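Local atomic coordinates of JamJ (PDB entry 5DOZ), a protein that is an NADPH-binding enoyl reductase of a polyketide synthase that catalyses cyclopropane formation, probably on an acyl chain held by a carrier protein. Residues V223-N228 and R248-S253. Sequence-based numbering, arbitrary orientation.
Sequences VDVIFN and RYIEIS. With NDP (NADPH dihydro-nicotinamide-adenine-dinucleotide phosphate), chain E.
F227 and I250, paired in register on neighbouring parallel strands, meet where F227 CD1 lies 4.0 Å from I250 CG2. I250 CD1 reaches back to V225 CG1 (3.7 Å), and just past the C-terminal end of strand 248-251 F227 CZ touches I252 CD1. Branched and aromatic residues such as V225, F227 and I250 suit two inner strands of a Rossmann-type sheet; V225 and F227 also touch side chains of the adjacent strand 157-160. Alternating backbone bonds join the strands, from R248 N to the carbonyl of D224 through to I252 N and N228 O.

On the face shared by I226 and Y249, packed against helix 235-242, N228 swings its CG anti to the backbone N (chi1 174°), which brings ND2 to the edge of the Y249 ring, in its plane. ND2 also makes a short but weak, bent bond to E251 OE1 (2.7 Å, 124° at the hydrogen), with amide and carboxylate nearly perpendicular. A side-chain amide suits this buried spot because it has a donor for E251 and an acceptor, OD1, for L230 N; Y249 OH finds N239 of that helix.

The D224-R248 end is partly exposed and looser. The long arginine bends at chi2 and chi3 (-92°), laying one guanidinium face over V225 CG2, while NH2 pairs with E156 and NH1 with A150 O; D224 OD1 stays 4.5 Å from NH2, too far for a salt bridge. A leucine in place of R248 would probably leave E156 without its charged mate and A150 O without this donor.

At the other end, I252 places CD1 3.3 Å from NADPH O4D, and its carbonyl O accepts a hydrogen bond from carboxamide N7N (3.1 Å). The bonding is thus backbone-led, and at the C-terminal end of the parallel strands it is consistent with placing the nicotinamide, as in Rossmann folds.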
loop_
_atom_site.group_PDB
_atom_site.type_symbol
_atom_site.label_atom_id
_atom_site.label_comp_id
_atom_site.label_asym_id
_atom_site.label_seq_id
_atom_site.Cartn_x
_atom_site.Cartn_y
_atom_site.Cartn_z
ATOM N N VAL A 223 -1.932 -23.649 -1.447
ATOM C CA VAL A 223 -0.808 -22.720 -1.503
ATOM C C VAL A 223 -0.142 -22.567 -0.141
ATOM O O VAL A 223 -0.806 -22.602 0.896
ATOM C CB VAL A 223 -1.231 -21.323 -2.037
ATOM C CG1 VAL A 223 -1.549 -21.385 -3.523
ATOM C CG2 VAL A 223 -2.414 -20.761 -1.255
ATOM N N ASP A 224 1.171 -22.369 -0.158
ATOM C CA ASP A 224 1.955 -22.200 1.064
ATOM C C ASP A 224 1.780 -20.807 1.665
ATOM O O ASP A 224 1.943 -20.619 2.871
ATOM C CB ASP A 224 3.431 -22.474 0.774
ATOM C CG ASP A 224 3.655 -23.848 0.184
ATOM O OD1 ASP A 224 3.456 -24.847 0.914
ATOM O OD2 ASP A 224 4.022 -23.931 -1.009
ATOM N N VAL A 225 1.452 -19.839 0.814
ATOM C CA VAL A 225 1.323 -18.445 1.229
ATOM C C VAL A 225 0.100 -17.791 0.584
ATOM O O VAL A 225 -0.122 -17.932 -0.620
ATOM C CB VAL A 225 2.593 -17.629 0.871
ATOM C CG1 VAL A 225 2.461 -16.181 1.332
ATOM C CG2 VAL A 225 3.843 -18.261 1.483
ATOM N N ILE A 226 -0.692 -17.089 1.394
ATOM C CA ILE A 226 -1.723 -16.185 0.880
ATOM C C ILE A 226 -1.384 -14.743 1.256
ATOM O O ILE A 226 -1.054 -14.455 2.409
ATOM C CB ILE A 226 -3.138 -16.533 1.396
ATOM C CG1 ILE A 226 -3.520 -17.958 0.994
ATOM C CG2 ILE A 226 -4.175 -15.562 0.836
ATOM C CD1 ILE A 226 -4.834 -18.431 1.572
ATOM N N PHE A 227 -1.463 -13.851 0.268
ATOM C CA PHE A 227 -1.336 -12.414 0.478
ATOM C C PHE A 227 -2.734 -11.834 0.277
ATOM O O PHE A 227 -3.192 -11.676 -0.860
ATOM C CB PHE A 227 -0.324 -11.838 -0.519
ATOM C CG PHE A 227 -0.063 -10.363 -0.363
ATOM C CD1 PHE A 227 0.853 -9.898 0.575
ATOM C CD2 PHE A 227 -0.705 -9.439 -1.182
ATOM C CE1 PHE A 227 1.108 -8.541 0.707
ATOM C CE2 PHE A 227 -0.455 -8.080 -1.052
ATOM C CZ PHE A 227 0.452 -7.632 -0.107
ATOM N N ASN A 228 -3.423 -11.548 1.381
ATOM C CA ASN A 228 -4.856 -11.261 1.326
ATOM C C ASN A 228 -5.291 -9.901 1.860
ATOM O O ASN A 228 -4.734 -9.400 2.835
ATOM C CB ASN A 228 -5.649 -12.351 2.057
ATOM C CG ASN A 228 -7.129 -12.024 2.143
ATOM O OD1 ASN A 228 -7.768 -11.749 1.128
ATOM N ND2 ASN A 228 -7.675 -12.019 3.359
ATOM N N ARG A 248 1.090 -19.912 5.436
ATOM C CA ARG A 248 1.238 -18.606 6.073
ATOM C C ARG A 248 0.238 -17.578 5.525
ATOM O O ARG A 248 0.145 -17.370 4.310
ATOM C CB ARG A 248 2.676 -18.108 5.924
ATOM C CG ARG A 248 3.692 -18.934 6.703
ATOM C CD ARG A 248 4.977 -19.098 5.907
ATOM N NE ARG A 248 4.954 -20.311 5.101
ATOM C CZ ARG A 248 5.695 -20.519 4.013
ATOM N NH1 ARG A 248 6.526 -19.585 3.561
ATOM N NH2 ARG A 248 5.588 -21.675 3.365
ATOM N N TYR A 249 -0.505 -16.948 6.436
ATOM C CA TYR A 249 -1.616 -16.065 6.076
ATOM C C TYR A 249 -1.258 -14.608 6.336
ATOM O O TYR A 249 -1.306 -14.148 7.479
ATOM C CB TYR A 249 -2.872 -16.433 6.880
ATOM C CG TYR A 249 -4.184 -15.909 6.316
ATOM C CD1 TYR A 249 -4.296 -14.612 5.788
ATOM C CD2 TYR A 249 -5.326 -16.697 6.353
ATOM C CE1 TYR A 249 -5.503 -14.141 5.286
ATOM C CE2 TYR A 249 -6.535 -16.237 5.857
ATOM C CZ TYR A 249 -6.621 -14.964 5.323
ATOM O OH TYR A 249 -7.832 -14.530 4.832
ATOM N N ILE A 250 -0.902 -13.889 5.274
ATOM C CA ILE A 250 -0.660 -12.453 5.359
ATOM C C ILE A 250 -1.974 -11.708 5.135
ATOM O O ILE A 250 -2.508 -11.690 4.023
ATOM C CB ILE A 250 0.365 -11.975 4.310
ATOM C CG1 ILE A 250 1.591 -12.889 4.282
ATOM C CG2 ILE A 250 0.764 -10.526 4.574
ATOM C CD1 ILE A 250 2.340 -12.858 2.963
ATOM N N GLU A 251 -2.489 -11.107 6.202
ATOM C CA GLU A 251 -3.704 -10.311 6.140
ATOM C C GLU A 251 -3.346 -8.834 6.285
ATOM O O GLU A 251 -2.749 -8.444 7.286
ATOM C CB GLU A 251 -4.668 -10.743 7.250
ATOM C CG GLU A 251 -5.963 -9.956 7.288
ATOM C CD GLU A 251 -6.859 -10.249 6.102
ATOM O OE1 GLU A 251 -7.359 -11.392 6.005
ATOM O OE2 GLU A 251 -7.066 -9.328 5.270
ATOM N N ILE A 252 -3.699 -8.021 5.288
ATOM C CA ILE A 252 -3.378 -6.581 5.315
ATOM C C ILE A 252 -4.628 -5.702 5.409
ATOM O O ILE A 252 -4.540 -4.470 5.385
ATOM C CB ILE A 252 -2.496 -6.142 4.110
ATOM C CG1 ILE A 252 -3.300 -6.123 2.804
ATOM C CG2 ILE A 252 -1.264 -7.032 3.996
ATOM C CD1 ILE A 252 -2.554 -5.547 1.619
ATOM N N SER A 253 -5.777 -6.357 5.542
ATOM C CA SER A 253 -7.087 -5.708 5.505
ATOM C C SER A 253 -7.266 -4.596 6.534
ATOM O O SER A 253 -7.662 -3.482 6.178
ATOM C CB SER A 253 -8.186 -6.755 5.679
ATOM O OG SER A 253 -9.438 -6.151 5.926
HETATM P PA NDP E . -6.568 -0.738 -4.302
HETATM O O1A NDP E . -7.804 0.138 -4.244
HETATM O O2A NDP E . -5.496 -0.469 -5.325
HETATM O O5B NDP E . -7.034 -2.261 -4.528
HETATM C C5B NDP E . -8.372 -2.688 -4.302
HETATM C C4B NDP E . -8.619 -3.865 -5.229
HETATM O O4B NDP E . -9.611 -4.719 -4.646
HETATM C C3B NDP E . -9.158 -3.450 -6.595
HETATM O O3B NDP E . -8.121 -3.326 -7.573
HETATM C C2B NDP E . -10.052 -4.601 -6.976
HETATM O O2B NDP E . -9.307 -5.485 -7.798
HETATM C C1B NDP E . -10.364 -5.336 -5.685
HETATM N N9A NDP E . -11.798 -5.259 -5.351
HETATM C C8A NDP E . -12.579 -4.169 -5.426
HETATM N N7A NDP E . -13.840 -4.464 -5.040
HETATM C C5A NDP E . -13.869 -5.770 -4.708
HETATM C C6A NDP E . -14.879 -6.733 -4.214
HETATM N N6A NDP E . -16.152 -6.344 -3.986
HETATM N N1A NDP E . -14.485 -8.014 -3.996
HETATM C C2A NDP E . -13.222 -8.423 -4.213
HETATM N N3A NDP E . -12.259 -7.596 -4.660
HETATM C C4A NDP E . -12.518 -6.288 -4.917
HETATM O O3 NDP E . -5.930 -0.821 -2.826
HETATM P PN NDP E . -4.439 -1.294 -2.443
HETATM O O1N NDP E . -3.961 -2.339 -3.405
HETATM O O2N NDP E . -3.598 -0.071 -2.201
HETATM O O5D NDP E . -4.659 -2.014 -1.018
HETATM C C5D NDP E . -5.550 -3.126 -0.862
HETATM C C4D NDP E . -6.015 -3.239 0.591
HETATM O O4D NDP E . -4.900 -3.296 1.484
HETATM C C3D NDP E . -6.832 -2.043 1.037
HETATM O O3D NDP E . -7.878 -2.534 1.873
HETATM C C2D NDP E . -5.861 -1.195 1.838
HETATM O O2D NDP E . -6.490 -0.345 2.808
HETATM C C1D NDP E . -4.964 -2.250 2.458
HETATM N N1N NDP E . -3.618 -1.751 2.743
HETATM C C2N NDP E . -3.086 -2.035 3.940
HETATM C C3N NDP E . -1.733 -1.849 4.199
HETATM C C7N NDP E . -1.134 -2.408 5.459
HETATM O O7N NDP E . -0.148 -1.894 5.960
HETATM N N7N NDP E . -1.701 -3.477 6.012
HETATM C C4N NDP E . -0.910 -0.964 3.285
HETATM C C5N NDP E . -1.555 -0.824 1.982
HETATM C C6N NDP E . -2.899 -1.136 1.785
HETATM P P2B NDP E . -10.037 -6.502 -8.792
HETATM O O1X NDP E . -10.877 -5.626 -9.693
HETATM O O2X NDP E . -8.872 -7.162 -9.462
HETATM O O3X NDP E . -10.830 -7.417 -7.892
#